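Local coordinates for 3-oxoacyl-[acyl-carrier-protein] synthase, mitochondrial (Arabidopsis thaliana, PDB 2IX4) that catalyses the condensation step of mitochondrial fatty acid synthesis, lengthening acyl chains by two carbons taken from malonyl-ACP, at residues T12-G17 against K354-H359; K60-V65 against S208-L213; R333-V338 against L348-T353. All blocks are in the same frame, centred on the assembly; numbering follows the deposited sequence.

Contact 1: residues T12-G17 against K354-H359; sequences TPLGRG and KGATGH
L14 and P13 share the work of meeting the short helix 354-357. The CD1 methyl of L14 lies 4.0 Å from CG2 of T357, the two side chains crossing at about a right angle, and 4.2 Å from CB of A356. On the other branch, L14 CD2 rests 3.8 Å from A356 O. Beside it the ring of P13 presses on a backbone carbonyl, with P13 CG 3.4 Å from T357 O. Leucine suits its place because its forked tip can straddle methyl and carbonyl alike, and A356 is small enough to let it in. T357 turns its methyl to L14 because OG1 sits between backbone N and carbonyl carbon (chi1 60°). So placed, T357 OG1 donates to G358 O at 2.9 Å, in the carbonyl plane on a lone pair. In the next shell, a type I turn from T12 to G15 presents P13 and L14 at the tip of the hairpin joining strands 3-12 and 15-16. Proline fits the turn's first corner, while T12 OG1 accepts from L14 N at 3.1 Å, an ST turn that steadies the leucine. G15 takes backbone angles that a side chain would obstruct. L25 of helix 18-26 touches both L14 and A356. Past G358 the chain reaches H359, a predicted active-site residue, whose ring carries CE of K354 3.5 Å above one face. The seam itself rests on shape and van der Waals packing: T12 OG1 and T357 OG1 find partners within their own segments, whereas T357 O is buried without one, probably at some polar cost.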
# COMPACT_ATOMS: atom_id res chain seq x y z
N THR A 12 21.47 2.15 2.54
CA THR A 12 21.28 1.34 3.76
C THR A 12 22.14 1.86 4.91
O THR A 12 22.98 2.74 4.69
CB THR A 12 21.62 -0.16 3.51
OG1 THR A 12 23.04 -0.30 3.33
CG2 THR A 12 20.89 -0.71 2.29
N PRO A 13 21.95 1.32 6.13
CA PRO A 13 22.86 1.62 7.24
C PRO A 13 24.32 1.16 7.02
O PRO A 13 25.19 1.51 7.83
CB PRO A 13 22.24 0.87 8.42
CG PRO A 13 20.80 0.72 8.04
CD PRO A 13 20.85 0.44 6.58
N LEU A 14 24.57 0.40 5.96
CA LEU A 14 25.92 0.02 5.58
C LEU A 14 26.47 0.91 4.47
O LEU A 14 27.54 0.65 3.92
CB LEU A 14 25.98 -1.45 5.15
CG LEU A 14 25.54 -2.52 6.16
CD1 LEU A 14 25.55 -3.90 5.50
CD2 LEU A 14 26.42 -2.51 7.41
N GLY A 15 25.71 1.96 4.13
CA GLY A 15 26.17 2.95 3.16
C GLY A 15 25.20 3.23 2.03
O GLY A 15 24.24 2.50 1.81
N ARG A 16 25.46 4.32 1.31
CA ARG A 16 24.70 4.66 0.12
C ARG A 16 25.38 4.00 -1.08
O ARG A 16 26.58 4.18 -1.30
CB ARG A 16 24.62 6.18 -0.05
CG ARG A 16 23.83 6.66 -1.27
CD ARG A 16 24.75 6.97 -2.44
NE ARG A 16 25.77 7.94 -2.06
CZ ARG A 16 26.86 8.22 -2.77
NH1 ARG A 16 27.10 7.59 -3.92
NH2 ARG A 16 27.72 9.12 -2.32
N GLY A 17 24.60 3.23 -1.84
CA GLY A 17 25.12 2.54 -3.02
C GLY A 17 25.26 1.04 -2.80
O GLY A 17 25.53 0.59 -1.69
N LYS A 354 19.94 -9.22 8.82
CA LYS A 354 19.41 -8.19 9.72
C LYS A 354 20.30 -7.89 10.93
O LYS A 354 20.13 -6.87 11.59
CB LYS A 354 17.98 -8.54 10.16
CG LYS A 354 16.94 -8.33 9.06
CD LYS A 354 15.52 -8.36 9.61
CE LYS A 354 14.48 -8.02 8.55
NZ LYS A 354 14.38 -9.06 7.49
N GLY A 355 21.24 -8.79 11.22
CA GLY A 355 22.27 -8.50 12.22
C GLY A 355 23.12 -7.30 11.81
O GLY A 355 23.60 -6.56 12.66
N ALA A 356 23.28 -7.12 10.50
CA ALA A 356 24.11 -6.06 9.92
C ALA A 356 23.33 -4.78 9.58
O ALA A 356 23.79 -3.67 9.88
CB ALA A 356 24.82 -6.57 8.68
N THR A 357 22.17 -4.94 8.95
CA THR A 357 21.38 -3.81 8.47
C THR A 357 20.34 -3.34 9.49
O THR A 357 19.85 -2.22 9.40
CB THR A 357 20.62 -4.15 7.18
OG1 THR A 357 19.74 -5.26 7.42
CG2 THR A 357 21.58 -4.49 6.04
N GLY A 358 19.99 -4.21 10.44
CA GLY A 358 18.81 -4.00 11.26
C GLY A 358 17.56 -4.34 10.46
O GLY A 358 17.65 -4.80 9.31
N HIS A 359 16.40 -4.10 11.05
CA HIS A 359 15.13 -4.32 10.36
C HIS A 359 14.72 -3.06 9.59
O HIS A 359 14.26 -2.08 10.18
CB HIS A 359 14.04 -4.72 11.36
CG HIS A 359 12.84 -5.34 10.73
ND1 HIS A 359 12.53 -5.20 9.39
CD2 HIS A 359 11.84 -6.09 11.26
CE1 HIS A 359 11.42 -5.85 9.12
NE2 HIS A 359 10.98 -6.40 10.24

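Contact 2: residues K60-V65 against S208-L213; sequences KVAAFV and SSIDAL
I210, whose backbone O is hydrogen-bonded to K41 NZ, meets A62, A63 and F64 across the contact. Close by, S214 OG is gripped by two groups, S209 OG and D211 OD1. The direct contact is apolar and centres on the I210 side chain, both branches of which meet the ring and A62. With CG1 anti to the carbonyl carbon (chi1 -53°) and the chain then extended, CD1 reaches into the corner formed by the strand and the F64 ring. I210 CD1 stands over one face of the F64 ring, 4.2 Å from the centroid and 23° off the normal, a CH-pi contact. I210 CD1 also lies 3.9 Å from A62 CB and 3.4 Å from A63 O. On the other branch, I210 CG2 comes to 3.6 Å from F64 CE2. A branched isoleucine can touch ring and strand at once, alanine at 62 leaves its methyl room, and the flat phenylalanine offers a broad lid, itself in a cation-pi contact with R33. E250 bonds to both segments, OE2 to V65 N and OE1 to S208 OG. The contact sits between the two-stranded sheet of 32-34 with 61-63 and the link from strand 200-207 to helix 212-220, which D211 N-caps and whose L213 packs on F149 of the second subunit.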
# COMPACT_ATOMS: atom_id res chain seq x y z
N LYS A 60 17.15 1.66 22.73
CA LYS A 60 17.99 2.83 22.47
C LYS A 60 19.08 2.52 21.45
O LYS A 60 20.20 3.04 21.53
CB LYS A 60 18.58 3.38 23.77
CG LYS A 60 17.54 3.90 24.77
CD LYS A 60 18.20 4.51 25.99
CE LYS A 60 17.18 5.05 26.98
NZ LYS A 60 16.51 3.97 27.77
N VAL A 61 18.75 1.66 20.49
CA VAL A 61 19.65 1.29 19.39
C VAL A 61 18.89 1.34 18.06
O VAL A 61 17.68 1.09 18.02
CB VAL A 61 20.30 -0.13 19.59
CG1 VAL A 61 21.23 -0.14 20.79
CG2 VAL A 61 19.24 -1.23 19.71
N ALA A 62 19.60 1.68 16.99
CA ALA A 62 19.00 1.73 15.66
C ALA A 62 20.07 1.71 14.58
O ALA A 62 21.24 1.97 14.86
CB ALA A 62 18.11 2.98 15.51
N ALA A 63 19.67 1.38 13.35
CA ALA A 63 20.59 1.33 12.22
C ALA A 63 20.31 2.47 11.26
O ALA A 63 19.24 2.52 10.65
CB ALA A 63 20.48 -0.00 11.52
N PHE A 64 21.28 3.37 11.12
CA PHE A 64 21.08 4.64 10.41
C PHE A 64 21.79 4.70 9.07
O PHE A 64 22.93 4.25 8.94
CB PHE A 64 21.60 5.80 11.26
CG PHE A 64 20.83 6.03 12.54
CD1 PHE A 64 21.21 5.39 13.71
CD2 PHE A 64 19.75 6.90 12.57
CE1 PHE A 64 20.52 5.60 14.90
CE2 PHE A 64 19.05 7.12 13.75
CZ PHE A 64 19.43 6.46 14.92
N VAL A 65 21.12 5.28 8.08
CA VAL A 65 21.76 5.65 6.83
C VAL A 65 22.79 6.75 7.12
O VAL A 65 22.46 7.75 7.77
CB VAL A 65 20.72 6.16 5.80
CG1 VAL A 65 21.40 6.88 4.64
CG2 VAL A 65 19.85 5.01 5.30
N SER A 208 11.85 5.34 6.43
CA SER A 208 12.62 6.21 7.30
C SER A 208 11.77 6.48 8.52
O SER A 208 11.13 7.52 8.64
CB SER A 208 12.98 7.51 6.60
OG SER A 208 13.89 8.24 7.39
N SER A 209 11.76 5.51 9.42
CA SER A 209 10.87 5.55 10.56
C SER A 209 11.62 5.48 11.89
O SER A 209 11.13 4.91 12.86
CB SER A 209 9.84 4.41 10.45
OG SER A 209 8.63 4.77 11.08
N ILE A 210 12.82 6.06 11.94
CA ILE A 210 13.54 6.19 13.21
C ILE A 210 13.26 7.55 13.83
O ILE A 210 13.85 8.56 13.45
CB ILE A 210 15.07 5.93 13.10
CG1 ILE A 210 15.36 4.59 12.41
CG2 ILE A 210 15.71 5.96 14.50
CD1 ILE A 210 16.82 4.34 12.11
N ASP A 211 12.32 7.56 14.78
CA ASP A 211 11.88 8.77 15.45
C ASP A 211 11.19 8.39 16.75
O ASP A 211 10.89 7.22 16.97
CB ASP A 211 10.92 9.58 14.55
CG ASP A 211 9.79 8.73 13.98
OD1 ASP A 211 8.87 8.34 14.74
OD2 ASP A 211 9.82 8.45 12.77
N ALA A 212 10.93 9.40 17.58
CA ALA A 212 10.40 9.20 18.93
C ALA A 212 9.20 8.25 19.00
O ALA A 212 9.24 7.25 19.73
CB ALA A 212 10.04 10.53 19.55
N LEU A 213 8.16 8.55 18.24
CA LEU A 213 6.91 7.80 18.32
C LEU A 213 7.00 6.40 17.71
O LEU A 213 6.37 5.47 18.20
CB LEU A 213 5.75 8.59 17.71
CG LEU A 213 4.34 8.15 18.12
CD1 LEU A 213 4.21 8.01 19.65
CD2 LEU A 213 3.29 9.12 17.57

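Contact 3: residues R333-V338 against L348-T353; sequences RAIKTV and LAFSST
L348 opens the contact just ahead of strand 349-351, its CD2 methyl 3.7 Å from CG2 of I335 on helix 325-339. The two side chains cross at about a right angle. L348 holds CG anti to its own nitrogen (chi1 175°), which carries the isobutyl group toward the helix; H342 and A343 of helix 341-344 pack on it as well. Next comes A349, whose side chain leaves the interface as the strand alternates and whose backbone pairs with V317. F350 brings the chain back to the helix: I335 CD1 comes within 4.4 Å of F350 CD1, an oblique approach, and the phenyl ring also meets that of F398. I335 serves both partners because its branches part at CB, CG2 going to the leucine and the longer arm to the phenylalanine. A beta-branched, wholly apolar residue suits this buried face of the helix. Strand 316-318, helix 325-339 and the parallel strand 349-351 form a beta-alpha-beta crossover, part of the alpha/beta architecture of the thiolase fold, and I335 plugs the helix onto the strand that completes it. S351, again turned from the helix, has its OG hydrogen-bonded to Y316 OH and to P382 O, a task for which a short hydroxyl side chain is fitted. S352 follows, with OG bonded to A321 O and weakly to K354 N as the chain turns toward helix 354-357. Finally T353 packs against E368 and F371, its OG1 weakly bonded to N318 ND2; both N318 and E368 are ligands of the potassium ion.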
# COMPACT_ATOMS: atom_id res chain seq x y z
N ARG A 333 11.84 -23.43 11.81
CA ARG A 333 10.95 -24.59 11.75
C ARG A 333 10.34 -24.74 10.35
O ARG A 333 10.28 -25.84 9.81
CB ARG A 333 9.85 -24.43 12.80
CG ARG A 333 9.30 -25.72 13.35
CD ARG A 333 8.50 -25.48 14.63
NE ARG A 333 9.35 -25.06 15.75
CZ ARG A 333 9.27 -23.88 16.36
NH1 ARG A 333 8.37 -22.98 15.99
NH2 ARG A 333 10.08 -23.61 17.37
N ALA A 334 9.92 -23.61 9.77
CA ALA A 334 9.33 -23.58 8.44
C ALA A 334 10.34 -23.95 7.34
O ALA A 334 9.99 -24.64 6.38
CB ALA A 334 8.73 -22.21 8.17
N ILE A 335 11.58 -23.48 7.49
CA ILE A 335 12.66 -23.84 6.56
C ILE A 335 12.95 -25.34 6.63
O ILE A 335 13.20 -25.98 5.60
CB ILE A 335 13.95 -22.99 6.80
CG1 ILE A 335 13.68 -21.52 6.43
CG2 ILE A 335 15.13 -23.53 5.99
CD1 ILE A 335 14.75 -20.54 6.92
N LYS A 336 12.91 -25.91 7.83
CA LYS A 336 13.02 -27.36 8.02
C LYS A 336 11.90 -28.13 7.33
O LYS A 336 12.14 -29.21 6.79
CB LYS A 336 13.07 -27.73 9.51
CG LYS A 336 14.38 -28.35 9.96
CD LYS A 336 14.32 -28.86 11.40
CE LYS A 336 13.59 -30.19 11.50
NZ LYS A 336 13.68 -30.78 12.87
N THR A 337 10.69 -27.59 7.38
CA THR A 337 9.52 -28.25 6.78
C THR A 337 9.56 -28.22 5.25
O THR A 337 9.22 -29.21 4.60
CB THR A 337 8.20 -27.63 7.31
OG1 THR A 337 8.14 -27.77 8.74
CG2 THR A 337 6.98 -28.31 6.69
N VAL A 338 10.00 -27.10 4.69
CA VAL A 338 10.03 -26.93 3.24
C VAL A 338 11.18 -27.70 2.59
O VAL A 338 11.01 -28.33 1.54
CB VAL A 338 10.10 -25.43 2.85
CG1 VAL A 338 10.36 -25.25 1.36
CG2 VAL A 338 8.81 -24.72 3.25
N LEU A 348 21.74 -26.96 2.40
CA LEU A 348 21.15 -25.64 2.21
C LEU A 348 21.90 -24.56 2.99
O LEU A 348 22.11 -24.69 4.20
CB LEU A 348 19.66 -25.63 2.61
CG LEU A 348 18.90 -24.30 2.57
CD1 LEU A 348 18.63 -23.83 1.14
CD2 LEU A 348 17.61 -24.38 3.36
N ALA A 349 22.30 -23.51 2.28
CA ALA A 349 22.89 -22.33 2.90
C ALA A 349 21.79 -21.33 3.21
O ALA A 349 20.97 -21.02 2.35
CB ALA A 349 23.93 -21.70 1.99
N PHE A 350 21.75 -20.85 4.45
CA PHE A 350 20.81 -19.80 4.82
C PHE A 350 21.37 -18.87 5.88
O PHE A 350 22.17 -19.27 6.72
CB PHE A 350 19.45 -20.39 5.24
CG PHE A 350 19.49 -21.17 6.52
CD1 PHE A 350 19.10 -20.59 7.72
CD2 PHE A 350 19.89 -22.50 6.52
CE1 PHE A 350 19.13 -21.31 8.90
CE2 PHE A 350 19.92 -23.24 7.70
CZ PHE A 350 19.54 -22.64 8.89
N SER A 351 20.95 -17.61 5.80
CA SER A 351 21.37 -16.59 6.75
C SER A 351 20.33 -15.48 6.83
O SER A 351 19.49 -15.35 5.94
CB SER A 351 22.72 -16.00 6.35
OG SER A 351 22.64 -15.35 5.08
N SER A 352 20.39 -14.70 7.91
CA SER A 352 19.68 -13.43 7.98
C SER A 352 20.69 -12.30 8.04
O SER A 352 21.63 -12.34 8.82
CB SER A 352 18.76 -13.37 9.19
OG SER A 352 18.23 -12.06 9.34
N THR A 353 20.48 -11.29 7.20
CA THR A 353 21.40 -10.15 7.11
C THR A 353 20.98 -8.99 8.02
O THR A 353 21.61 -7.92 8.01
CB THR A 353 21.56 -9.67 5.65
OG1 THR A 353 20.28 -9.63 5.01
CG2 THR A 353 22.46 -10.60 4.88

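From the N terminus the chain first lays down the hairpin tip at 12-17, whose partner, 354-359, arrives 337 residues later; contact 1 therefore closes the widest loop. Within that span contact 2 closes a loop of its own from 60-65 to 208-213, and afterwards contact 3 closes a short one from 333-338 to 348-353. These two follow in series and do not cross. Contacts 1 and 2 touch directly, P13 CG lying 3.5 Å from A63 O, whereas contacts 1 and 3 adjoin in sequence where strand 349-351 runs into helix 354-357. Together they tie the N-terminal hairpin and the small two-stranded sheet to the C-terminal crossover and the segment ending at H359, a predicted active-site residue.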